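Local coordinates for protein homoserine dehydrogenase (Thermoplasma acidophilum, PDB 3ING) that probably catalyses the NADPH-dependent reduction of aspartate semialdehyde to homoserine, a step shared by threonine and methionine biosynthesis, at residues Asp88-Glu99 and Val114-Lys124; Ile170-Asn181 and Leu277-Leu285. All blocks are in the same frame, centred on the assembly; numbering follows the deposited sequence. Where two conformers were deposited one is given.

How the interactions relate
Interaction 1 (Asp88-Glu99 with Val114-Lys124) belongs to the nucleotide-binding domain and joins neighbouring parallel strands and the helix starts that follow them, beside the bound NADPH. Interaction 2 (Ile170-Asn181 with Leu277-Leu285) lies at the antiparallel sheet that holds strand 164-170, where the end of that strand and the helix after it meet a loop before strand 286-291. They share no element and do not touch: the centres of interaction 1 and interaction 2 are about 23 Å apart. Each is partly buried. The first is chiefly polar, a network of amide, carboxylate and hydroxyl groups; the second splits into an aliphatic cluster and a mixed border with water and a bound diol.

Interaction 1: Asp88-Glu99 and Val114-Lys124; sequences DCTPASRDGVRE and VTANKSGLANK. With NDP (NADPH dihydro-nicotinamide-adenine-dinucleotide phosphate), chain C.
Backbone bonds open the contact: Asp88 N donates to Val114 O (2.9 Å) and Asp88 O accepts from Ala116 N, pairing strands 85-88 and 112-115 in parallel. The side chains of Asp88 and Thr115 lie side by side on one face of this sheet, and both reach Tyr103 of the intervening helix.

Among side-chain bonds, Asn117 is central. With CG anti to the backbone N (chi1 172°), its amide points in among Thr90, Pro91 and Glu99, where ND2 donates to Glu99 OE2 at 2.9 Å, on the anti lone pair, and to Thr90 OG1 at 3.3 Å. The Glu99 carboxylate stands 78° to the amide plane; its OE2 also takes Ser93 N on the syn side. Asn117 OD1 caps the following helix by accepting from Ser119 N. Arg98 closes the network end-on, NH1 and NH2 both on Thr90 OG1, which in turn bonds Asp88 OD1.

These are elements of the beta-alpha-beta unit of a Rossmann-type domain, and the loops after its strands carry cofactor: NADPH O3D donates to Thr90 O (2.8 Å), Pro91 CD packs on C8A of the adenine, and N6A lies over one face of the Arg98 guanidinium, opposite the face that Glu99 CD covers.

Farther along, Ser119 OG donates to Ser93 O at 2.6 Å, from above the carbonyl plane. Close backbone packing follows: Gly96 and Gly120 bring their CA atoms to 4.0 Å, where a side chain on Gly96 would strike Asn123 CB. Two waters link Asn123 with the carbonyls of Ser93, weakly, and Arg94.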
loop_
_atom_site.group_PDB
_atom_site.type_symbol
_atom_site.label_atom_id
_atom_site.label_comp_id
_atom_site.label_asym_id
_atom_site.label_seq_id
_atom_site.Cartn_x
_atom_site.Cartn_y
_atom_site.Cartn_z
ATOM N N ASP A 88 -2.203 -21.227 -6.287
ATOM C CA ASP A 88 -3.464 -21.611 -6.924
ATOM C C ASP A 88 -3.945 -20.558 -7.896
ATOM O O ASP A 88 -4.419 -19.510 -7.484
ATOM C CB ASP A 88 -4.538 -21.829 -5.864
ATOM C CG ASP A 88 -5.855 -22.309 -6.439
ATOM O OD1 ASP A 88 -5.884 -22.610 -7.634
ATOM O OD2 ASP A 88 -6.865 -22.410 -5.673
ATOM N N CYS A 89 -3.759 -20.828 -9.185
ATOM C CA CYS A 89 -4.309 -20.011 -10.229
ATOM C C CYS A 89 -5.357 -20.803 -11.043
ATOM O O CYS A 89 -5.503 -20.615 -12.272
ATOM C CB CYS A 89 -3.183 -19.517 -11.141
ATOM S SG CYS A 89 -2.100 -18.300 -10.324
ATOM N N THR A 90 -6.038 -21.712 -10.385
ATOM C CA THR A 90 -7.091 -22.523 -11.031
ATOM C C THR A 90 -8.414 -21.742 -10.965
ATOM O O THR A 90 -8.539 -20.826 -10.186
ATOM C CB THR A 90 -7.293 -23.877 -10.332
ATOM O OG1 THR A 90 -7.782 -23.637 -9.007
ATOM C CG2 THR A 90 -5.978 -24.675 -10.271
ATOM N N PRO A 91 -9.397 -22.090 -11.822
ATOM C CA PRO A 91 -10.681 -21.406 -11.793
ATOM C C PRO A 91 -11.504 -21.762 -10.575
ATOM O O PRO A 91 -11.298 -22.817 -9.952
ATOM C CB PRO A 91 -11.384 -21.947 -13.062
ATOM C CG PRO A 91 -10.385 -22.700 -13.824
ATOM C CD PRO A 91 -9.366 -23.122 -12.861
ATOM N N ALA A 92 -12.470 -20.904 -10.258
ATOM C CA ALA A 92 -13.389 -21.136 -9.173
ATOM C C ALA A 92 -14.235 -22.369 -9.372
ATOM O O ALA A 92 -14.838 -22.560 -10.413
ATOM C CB ALA A 92 -14.306 -19.913 -8.990
ATOM N N SER A 93 -14.266 -23.225 -8.357
ATOM C CA SER A 93 -15.263 -24.310 -8.272
ATOM C C SER A 93 -16.562 -23.731 -7.719
ATOM O O SER A 93 -16.575 -22.618 -7.158
ATOM C CB SER A 93 -14.794 -25.403 -7.345
ATOM O OG SER A 93 -14.844 -24.965 -6.007
ATOM N N ARG A 94 -17.653 -24.496 -7.807
ATOM C CA ARG A 94 -18.956 -23.978 -7.368
ATOM C C ARG A 94 -19.081 -23.846 -5.838
ATOM O O ARG A 94 -19.817 -22.998 -5.354
ATOM C CB ARG A 94 -20.069 -24.915 -7.863
ATOM C CG ARG A 94 -20.123 -25.155 -9.374
ATOM C CD ARG A 94 -20.303 -23.878 -10.175
ATOM N NE ARG A 94 -19.053 -23.134 -10.386
ATOM C CZ ARG A 94 -18.980 -21.850 -10.744
ATOM N NH1 ARG A 94 -20.082 -21.139 -10.933
ATOM N NH2 ARG A 94 -17.795 -21.274 -10.878
ATOM N N ASP A 95 -18.350 -24.694 -5.102
ATOM C CA ASP A 95 -18.516 -24.856 -3.658
ATOM C C ASP A 95 -17.241 -24.697 -2.823
ATOM O O ASP A 95 -17.279 -24.741 -1.599
ATOM C CB ASP A 95 -19.196 -26.236 -3.400
ATOM C CG ASP A 95 -18.315 -27.444 -3.803
ATOM O OD1 ASP A 95 -17.143 -27.291 -4.191
ATOM O OD2 ASP A 95 -18.820 -28.569 -3.736
ATOM N N GLY A 96 -16.091 -24.492 -3.466
ATOM C CA GLY A 96 -14.856 -24.291 -2.715
ATOM C C GLY A 96 -14.191 -25.519 -2.142
ATOM O O GLY A 96 -13.147 -25.409 -1.537
ATOM N N VAL A 97 -14.781 -26.695 -2.339
ATOM C CA VAL A 97 -14.296 -27.925 -1.696
ATOM C C VAL A 97 -12.976 -28.383 -2.307
ATOM O O VAL A 97 -12.069 -28.799 -1.592
ATOM C CB VAL A 97 -15.398 -29.024 -1.765
ATOM C CG1 VAL A 97 -14.885 -30.332 -1.253
ATOM C CG2 VAL A 97 -16.659 -28.533 -0.982
ATOM N N ARG A 98 -12.862 -28.284 -3.636
ATOM C CA ARG A 98 -11.640 -28.647 -4.330
ATOM C C ARG A 98 -10.437 -27.809 -3.831
ATOM O O ARG A 98 -9.337 -28.335 -3.579
ATOM C CB ARG A 98 -11.832 -28.472 -5.851
ATOM C CG ARG A 98 -10.599 -28.877 -6.650
ATOM C CD ARG A 98 -10.732 -28.696 -8.169
ATOM N NE ARG A 98 -10.993 -27.310 -8.549
ATOM C CZ ARG A 98 -10.072 -26.336 -8.519
ATOM N NH1 ARG A 98 -8.818 -26.546 -8.105
ATOM N NH2 ARG A 98 -10.415 -25.125 -8.879
ATOM N N GLU A 99 -10.677 -26.519 -3.649
ATOM C CA GLU A 99 -9.668 -25.582 -3.200
ATOM C C GLU A 99 -9.276 -25.857 -1.747
ATOM O O GLU A 99 -8.087 -25.888 -1.398
ATOM C CB GLU A 99 -10.194 -24.169 -3.366
ATOM C CG GLU A 99 -10.401 -23.704 -4.847
ATOM C CD GLU A 99 -11.761 -24.011 -5.488
ATOM O OE1 GLU A 99 -12.529 -24.828 -4.933
ATOM O OE2 GLU A 99 -12.029 -23.460 -6.610
ATOM N N VAL A 114 -0.370 -19.440 -1.687
ATOM C CA VAL A 114 -0.756 -18.172 -2.298
ATOM C C VAL A 114 -1.869 -18.460 -3.297
ATOM O O VAL A 114 -1.741 -19.364 -4.118
ATOM C CB VAL A 114 0.389 -17.515 -3.038
ATOM C CG1 VAL A 114 -0.144 -16.352 -3.808
ATOM C CG2 VAL A 114 1.517 -17.102 -2.048
ATOM N N THR A 115 -2.966 -17.709 -3.237
ATOM C CA THR A 115 -4.042 -17.961 -4.157
ATOM C C THR A 115 -4.571 -16.700 -4.829
ATOM O O THR A 115 -4.665 -15.635 -4.230
ATOM C CB THR A 115 -5.210 -18.724 -3.460
ATOM O OG1 THR A 115 -6.206 -19.134 -4.442
ATOM C CG2 THR A 115 -5.875 -17.862 -2.352
ATOM N N ALA A 116 -4.913 -16.868 -6.096
ATOM C CA ALA A 116 -5.728 -15.928 -6.903
ATOM C C ALA A 116 -7.181 -16.393 -6.996
ATOM O O ALA A 116 -8.067 -15.629 -7.381
ATOM C CB ALA A 116 -5.141 -15.832 -8.373
ATOM N N ASN A 117 -7.406 -17.654 -6.674
ATOM C CA ASN A 117 -8.726 -18.267 -6.755
ATOM C C ASN A 117 -9.540 -17.852 -5.518
ATOM O O ASN A 117 -9.065 -17.973 -4.403
ATOM C CB ASN A 117 -8.541 -19.788 -6.911
ATOM C CG ASN A 117 -9.855 -20.586 -6.815
ATOM O OD1 ASN A 117 -10.722 -20.226 -6.069
ATOM N ND2 ASN A 117 -9.949 -21.685 -7.542
ATOM N N LYS A 118 -10.756 -17.337 -5.745
ATOM C CA LYS A 118 -11.613 -16.777 -4.702
ATOM C C LYS A 118 -12.577 -17.761 -4.080
ATOM O O LYS A 118 -13.163 -17.465 -3.030
ATOM C CB LYS A 118 -12.439 -15.641 -5.310
ATOM C CG LYS A 118 -11.522 -14.630 -5.967
ATOM C CD LYS A 118 -12.202 -13.782 -7.014
ATOM C CE LYS A 118 -11.150 -13.281 -8.029
ATOM N NZ LYS A 118 -11.770 -12.536 -9.160
ATOM N N SER A 119 -12.779 -18.911 -4.718
ATOM C CA SER A 119 -13.891 -19.801 -4.303
ATOM C C SER A 119 -13.651 -20.552 -2.994
ATOM O O SER A 119 -14.563 -20.745 -2.191
ATOM C CB SER A 119 -14.165 -20.809 -5.404
ATOM O OG SER A 119 -15.299 -21.598 -5.092
ATOM N N GLY A 120 -12.429 -21.015 -2.787
ATOM C CA GLY A 120 -12.096 -21.692 -1.530
ATOM C C GLY A 120 -12.340 -20.782 -0.353
ATOM O O GLY A 120 -13.071 -21.115 0.529
ATOM N N LEU A 121 -11.758 -19.580 -0.382
ATOM C CA LEU A 121 -11.910 -18.639 0.714
ATOM C C LEU A 121 -13.319 -18.115 0.855
ATOM O O LEU A 121 -13.753 -17.813 1.949
ATOM C CB LEU A 121 -10.935 -17.466 0.525
ATOM C CG LEU A 121 -9.447 -17.824 0.618
ATOM C CD1 LEU A 121 -8.560 -16.646 0.229
ATOM C CD2 LEU A 121 -9.104 -18.371 2.030
ATOM N N ALA A 122 -14.048 -17.999 -0.245
ATOM C CA ALA A 122 -15.423 -17.473 -0.180
ATOM C C ALA A 122 -16.446 -18.478 0.397
ATOM O O ALA A 122 -17.461 -18.079 0.957
ATOM C CB ALA A 122 -15.874 -16.964 -1.572
ATOM N N ASN A 123 -16.134 -19.764 0.284
ATOM C CA ASN A 123 -17.007 -20.841 0.698
ATOM C C ASN A 123 -16.559 -21.591 1.940
ATOM O O ASN A 123 -17.393 -22.087 2.706
ATOM C CB ASN A 123 -17.120 -21.843 -0.466
ATOM C CG ASN A 123 -17.921 -21.294 -1.638
ATOM O OD1 ASN A 123 -19.117 -21.103 -1.516
ATOM N ND2 ASN A 123 -17.279 -21.092 -2.776
ATOM N N LYS A 124 -15.250 -21.692 2.137
ATOM C CA LYS A 124 -14.661 -22.574 3.133
ATOM C C LYS A 124 -13.589 -21.873 3.997
ATOM O O LYS A 124 -12.599 -22.487 4.409
ATOM C CB LYS A 124 -14.042 -23.790 2.423
ATOM C CG LYS A 124 -15.012 -24.635 1.561
ATOM C CD LYS A 124 -15.249 -26.033 2.043
ATOM C CE LYS A 124 -15.352 -26.145 3.544
ATOM N NZ LYS A 124 -16.287 -27.183 3.997
HETATM P PA NDP C . -8.008 -19.519 -16.941
HETATM O O1A NDP C . -7.438 -18.692 -18.021
HETATM O O2A NDP C . -9.251 -20.261 -17.259
HETATM O O5B NDP C . -6.928 -20.602 -16.438
HETATM C C5B NDP C . -7.177 -21.628 -15.499
HETATM C C4B NDP C . -6.009 -22.602 -15.461
HETATM O O4B NDP C . -6.271 -23.687 -14.608
HETATM C C3B NDP C . -5.762 -23.257 -16.826
HETATM O O3B NDP C . -4.410 -23.666 -16.955
HETATM C C2B NDP C . -6.653 -24.451 -16.784
HETATM O O2B NDP C . -6.277 -25.485 -17.651
HETATM C C1B NDP C . -6.408 -24.888 -15.364
HETATM N N9A NDP C . -7.467 -25.695 -14.772
HETATM C C8A NDP C . -8.818 -25.699 -14.986
HETATM N N7A NDP C . -9.372 -26.605 -14.121
HETATM C C5A NDP C . -8.389 -27.146 -13.387
HETATM C C6A NDP C . -8.436 -28.113 -12.403
HETATM N N6A NDP C . -9.593 -28.434 -11.829
HETATM N N1A NDP C . -7.252 -28.436 -11.844
HETATM C C2A NDP C . -6.045 -27.899 -12.243
HETATM N N3A NDP C . -5.978 -26.926 -13.222
HETATM C C4A NDP C . -7.182 -26.581 -13.765
HETATM O O3 NDP C . -8.255 -18.614 -15.636
HETATM P PN NDP C . -7.504 -17.240 -15.270
HETATM O O1N NDP C . -8.125 -16.123 -16.044
HETATM O O2N NDP C . -6.036 -17.504 -15.380
HETATM O O5D NDP C . -7.908 -17.013 -13.715
HETATM C C5D NDP C . -7.312 -17.930 -12.796
HETATM C C4D NDP C . -7.803 -17.610 -11.388
HETATM O O4D NDP C . -7.407 -16.291 -11.086
HETATM C C3D NDP C . -9.301 -17.632 -11.239
HETATM O O3D NDP C . -9.737 -18.297 -10.048
HETATM C C2D NDP C . -9.699 -16.169 -11.258
HETATM O O2D NDP C . -10.888 -15.915 -10.560
HETATM C C1D NDP C . -8.500 -15.529 -10.597
HETATM N N1N NDP C . -8.351 -14.115 -10.895
HETATM C C2N NDP C . -8.254 -13.707 -12.199
HETATM C C3N NDP C . -8.293 -12.368 -12.560
HETATM C C7N NDP C . -8.036 -11.998 -13.971
HETATM O O7N NDP C . -7.356 -10.818 -14.173
HETATM N N7N NDP C . -8.324 -12.807 -14.982
HETATM C C4N NDP C . -8.093 -11.274 -11.517
HETATM C C5N NDP C . -8.174 -11.834 -10.124
HETATM C C6N NDP C . -8.277 -13.200 -9.874
HETATM P P2B NDP C . -6.048 -25.279 -19.224
HETATM O O1X NDP C . -5.905 -26.713 -19.656
HETATM O O2X NDP C . -4.879 -24.298 -19.537
HETATM O O3X NDP C . -7.332 -24.675 -19.698
HETATM O O HOH W 1 -18.015 -20.111 -5.368
HETATM O O HOH W 2 -21.586 -22.239 -2.878
#

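Interaction 2: Ile170-Asn181 and Leu277-Leu285. With EDO (1,2-ethanediol), chain F.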
loop_
_atom_site.group_PDB
_atom_site.type_symbol
_atom_site.label_atom_id
_atom_site.label_comp_id
_atom_site.label_asym_id
_atom_site.label_seq_id
_atom_site.Cartn_x
_atom_site.Cartn_y
_atom_site.Cartn_z
ATOM N N ILE A 170 -14.684 -0.564 -6.389
ATOM C CA ILE A 170 -14.984 -1.233 -7.651
ATOM C C ILE A 170 -13.923 -2.308 -7.778
ATOM O O ILE A 170 -12.769 -2.014 -8.111
ATOM C CB ILE A 170 -14.922 -0.225 -8.841
ATOM C CG1 ILE A 170 -16.071 0.806 -8.720
ATOM C CG2 ILE A 170 -14.994 -0.926 -10.177
ATOM C CD1 ILE A 170 -15.908 2.016 -9.666
ATOM N N VAL A 171 -14.281 -3.549 -7.428
ATOM C CA VAL A 171 -13.304 -4.624 -7.318
ATOM C C VAL A 171 -13.573 -5.807 -8.232
ATOM O O VAL A 171 -12.751 -6.674 -8.321
ATOM C CB VAL A 171 -13.211 -5.118 -5.823
ATOM C CG1 VAL A 171 -12.733 -3.991 -4.876
ATOM C CG2 VAL A 171 -14.529 -5.726 -5.327
ATOM N N SER A 172 -14.727 -5.853 -8.896
ATOM C CA SER A 172 -15.083 -6.962 -9.812
ATOM C C SER A 172 -15.097 -6.304 -11.195
ATOM O O SER A 172 -15.942 -5.476 -11.482
ATOM C CB SER A 172 -16.444 -7.588 -9.434
ATOM O OG SER A 172 -16.811 -8.721 -10.240
ATOM N N SER A 173 -14.135 -6.684 -12.026
ATOM C CA SER A 173 -13.911 -6.040 -13.319
ATOM C C SER A 173 -15.033 -6.226 -14.320
ATOM O O SER A 173 -15.762 -5.260 -14.652
ATOM C CB SER A 173 -12.627 -6.558 -13.943
ATOM O OG SER A 173 -11.496 -6.175 -13.205
ATOM N N THR A 174 -15.192 -7.468 -14.781
ATOM C CA THR A 174 -16.088 -7.753 -15.920
ATOM C C THR A 174 -17.505 -7.180 -15.761
ATOM O O THR A 174 -18.024 -6.537 -16.689
ATOM C CB THR A 174 -16.091 -9.255 -16.282
ATOM O OG1 THR A 174 -14.783 -9.619 -16.677
ATOM C CG2 THR A 174 -17.097 -9.573 -17.459
ATOM N N ILE A 175 -18.115 -7.346 -14.589
ATOM C CA ILE A 175 -19.483 -6.806 -14.385
ATOM C C ILE A 175 -19.474 -5.294 -14.539
ATOM O O ILE A 175 -20.375 -4.710 -15.121
ATOM C CB ILE A 175 -20.103 -7.266 -13.025
ATOM C CG1 ILE A 175 -21.602 -6.912 -12.955
ATOM C CG2 ILE A 175 -19.286 -6.750 -11.831
ATOM C CD1 ILE A 175 -22.420 -7.713 -11.926
ATOM N N ASN A 176 -18.419 -4.645 -14.072
ATOM C CA ASN A 176 -18.356 -3.206 -14.163
ATOM C C ASN A 176 -18.113 -2.716 -15.599
ATOM O O ASN A 176 -18.712 -1.756 -16.066
ATOM C CB ASN A 176 -17.329 -2.666 -13.170
ATOM C CG ASN A 176 -17.959 -2.327 -11.848
ATOM O OD1 ASN A 176 -18.717 -1.349 -11.757
ATOM N ND2 ASN A 176 -17.696 -3.152 -10.813
ATOM N N TYR A 177 -17.246 -3.429 -16.299
ATOM C CA TYR A 177 -16.922 -3.160 -17.684
ATOM C C TYR A 177 -18.177 -3.318 -18.497
ATOM O O TYR A 177 -18.496 -2.490 -19.397
ATOM C CB TYR A 177 -15.854 -4.175 -18.112
ATOM C CG TYR A 177 -15.190 -3.947 -19.439
ATOM C CD1 TYR A 177 -14.322 -2.893 -19.618
ATOM C CD2 TYR A 177 -15.374 -4.829 -20.499
ATOM C CE1 TYR A 177 -13.678 -2.684 -20.832
ATOM C CE2 TYR A 177 -14.739 -4.630 -21.708
ATOM C CZ TYR A 177 -13.884 -3.554 -21.862
ATOM O OH TYR A 177 -13.185 -3.327 -23.025
ATOM N N VAL A 178 -18.922 -4.384 -18.197
ATOM C CA VAL A 178 -20.198 -4.659 -18.915
ATOM C C VAL A 178 -21.200 -3.549 -18.703
ATOM O O VAL A 178 -21.760 -3.029 -19.638
ATOM C CB VAL A 178 -20.839 -6.011 -18.488
ATOM C CG1 VAL A 178 -22.304 -6.076 -18.875
ATOM C CG2 VAL A 178 -20.049 -7.190 -19.109
ATOM N N ILE A 179 -21.445 -3.186 -17.457
ATOM C CA ILE A 179 -22.388 -2.104 -17.134
ATOM C C ILE A 179 -21.969 -0.805 -17.821
ATOM O O ILE A 179 -22.766 -0.142 -18.465
ATOM C CB ILE A 179 -22.449 -1.907 -15.575
ATOM C CG1 ILE A 179 -23.156 -3.095 -14.909
ATOM C CG2 ILE A 179 -23.153 -0.617 -15.198
ATOM C CD1 ILE A 179 -23.027 -3.098 -13.384
ATOM N N ARG A 180 -20.694 -0.443 -17.703
ATOM C CA ARG A 180 -20.246 0.829 -18.295
ATOM C C ARG A 180 -20.362 0.875 -19.820
ATOM O O ARG A 180 -20.733 1.898 -20.406
ATOM C CB ARG A 180 -18.825 1.129 -17.853
ATOM C CG ARG A 180 -18.758 1.379 -16.362
ATOM C CD ARG A 180 -17.373 1.708 -15.903
ATOM N NE ARG A 180 -16.907 2.977 -16.440
ATOM C CZ ARG A 180 -15.794 3.600 -16.059
ATOM N NH1 ARG A 180 -15.013 3.094 -15.129
ATOM N NH2 ARG A 180 -15.483 4.752 -16.607
ATOM N N ASN A 181 -20.011 -0.230 -20.457
ATOM C CA ASN A 181 -20.055 -0.322 -21.888
ATOM C C ASN A 181 -21.484 -0.451 -22.409
ATOM O O ASN A 181 -21.824 0.088 -23.447
ATOM C CB ASN A 181 -19.175 -1.479 -22.360
ATOM C CG ASN A 181 -17.736 -1.092 -22.421
ATOM O OD1 ASN A 181 -17.288 -0.585 -23.438
ATOM N ND2 ASN A 181 -17.027 -1.202 -21.301
ATOM N N LEU A 277 -14.468 6.891 -6.440
ATOM C CA LEU A 277 -14.624 5.727 -7.310
ATOM C C LEU A 277 -14.917 6.125 -8.741
ATOM O O LEU A 277 -14.726 5.326 -9.673
ATOM C CB LEU A 277 -15.705 4.777 -6.759
ATOM C CG LEU A 277 -15.414 4.114 -5.410
ATOM C CD1 LEU A 277 -16.567 3.119 -4.999
ATOM C CD2 LEU A 277 -14.018 3.452 -5.457
HETATM N N MSE A 278 -15.422 7.336 -8.930
HETATM C CA MSE A 278 -15.641 7.839 -10.272
HETATM C C MSE A 278 -14.332 8.254 -10.938
HETATM O O MSE A 278 -14.334 8.509 -12.134
HETATM C CB MSE A 278 -16.628 9.021 -10.248
HETATM C CG MSE A 278 -18.075 8.562 -10.033
HETATM SE SE MSE A 278 -18.797 7.507 -11.510
HETATM C CE MSE A 278 -18.791 8.932 -12.716
ATOM N N SER A 279 -13.208 8.283 -10.199
ATOM C CA SER A 279 -11.928 8.599 -10.829
ATOM C C SER A 279 -11.353 7.359 -11.528
ATOM O O SER A 279 -10.405 7.463 -12.285
ATOM C CB SER A 279 -10.880 9.097 -9.821
ATOM O OG SER A 279 -10.352 8.028 -9.024
ATOM N N ILE A 280 -11.921 6.191 -11.239
ATOM C CA ILE A 280 -11.390 4.952 -11.781
ATOM C C ILE A 280 -11.772 4.781 -13.243
ATOM O O ILE A 280 -12.957 4.809 -13.621
ATOM C CB ILE A 280 -11.820 3.758 -10.944
ATOM C CG1 ILE A 280 -11.366 3.946 -9.491
ATOM C CG2 ILE A 280 -11.257 2.431 -11.535
ATOM C CD1 ILE A 280 -12.073 2.940 -8.515
ATOM N N GLY A 281 -10.752 4.571 -14.061
ATOM C CA GLY A 281 -10.917 4.483 -15.506
ATOM C C GLY A 281 -11.550 3.176 -15.930
ATOM O O GLY A 281 -11.668 2.219 -15.151
HETATM N N MSE A 282 -11.959 3.154 -17.192
HETATM C CA MSE A 282 -12.664 2.012 -17.799
HETATM C C MSE A 282 -11.972 0.695 -17.580
HETATM O O MSE A 282 -12.635 -0.313 -17.422
HETATM C CB MSE A 282 -12.777 2.235 -19.318
HETATM C CG MSE A 282 -13.457 1.096 -20.076
HETATM SE SE MSE A 282 -15.327 0.916 -19.510
HETATM C CE MSE A 282 -16.111 2.422 -20.553
ATOM N N ASP A 283 -10.642 0.692 -17.623
ATOM C CA ASP A 283 -9.878 -0.566 -17.492
ATOM C C ASP A 283 -9.294 -0.807 -16.110
ATOM O O ASP A 283 -8.540 -1.775 -15.905
ATOM C CB ASP A 283 -8.728 -0.582 -18.491
ATOM C CG ASP A 283 -9.196 -0.597 -19.912
ATOM O OD1 ASP A 283 -10.103 -1.389 -20.210
ATOM O OD2 ASP A 283 -8.689 0.225 -20.700
ATOM N N GLY A 284 -9.665 0.023 -15.148
ATOM C CA GLY A 284 -9.063 -0.080 -13.834
ATOM C C GLY A 284 -10.014 -0.535 -12.756
ATOM O O GLY A 284 -11.222 -0.665 -12.992
ATOM N N LEU A 285 -9.453 -0.727 -11.562
ATOM C CA LEU A 285 -10.203 -1.048 -10.342
ATOM C C LEU A 285 -9.682 -0.167 -9.210
ATOM O O LEU A 285 -8.642 0.494 -9.344
ATOM C CB LEU A 285 -10.028 -2.525 -9.987
ATOM C CG LEU A 285 -10.529 -3.586 -10.987
ATOM C CD1 LEU A 285 -10.206 -5.045 -10.485
ATOM C CD2 LEU A 285 -11.981 -3.431 -11.146
HETATM C C1 EDO F . -14.411 -0.458 -14.029
HETATM O O1 EDO F . -13.785 0.774 -14.418
HETATM C C2 EDO F . -14.443 -1.464 -15.183
HETATM O O2 EDO F . -13.309 -2.342 -15.103
HETATM O O HOH W 3 -11.072 -1.653 -22.695
HETATM O O HOH W 4 -13.533 6.903 -16.175
#
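Ile170 and Leu285 form the tight end of the contact. The Leu285 branches spread over the end of strand 164-170 and the start of helix 173-183: CD2 meets Ile170 CG2 at 4.0 Å, while CD1 lies against Val171 O. From the other branch of Ile170, CD1 slides past Leu277 in the opposite direction, 4.0 Å from its CB, and also meets Ile280 CD1. Backbone pairing of Ile170 with Gly286 continues this junction into the antiparallel sheet.

Around Arg180 the contact is partly exposed and mixed, side-chain packing on Met282 interleaved with water and a 1,2-ethanediol, probably from the crystallisation liquor. The arginine chain bends at chi3 (66°), bringing NH1 to Ile280 O (3.1 Å, 156° at the hydrogen), and one guanidinium face lies against Met282 CA. NH2 holds a water in its plane, and NH1 bonds the diol O1 weakly. Replacing Arg180 by alanine removes the guanidinium, which would probably leave the Ile280 carbonyl without this donor and uncover the Met282 backbone.

Met282, a selenomethionine, lies within the type I turn Gly281-Gly284. Its chain, bent at chi2 and chi3, lays the selenium 3.9 Å from Arg180 CB and in an oblique Met-aromatic contact with Tyr177, 4.9 Å from the ring centroid. Asn181 ND2, bonded to Tyr177 O, lies over the centre of one ring face; Met282 O meets the ring edge. A water joins Tyr177 OH to Asp283 OD1, which also pairs with Lys198. Aliphatic burial thus holds one end of the loop, whereas at the other the guanidinium gives the Ile280 carbonyl a charged donor, with water and an incidental diol at the border.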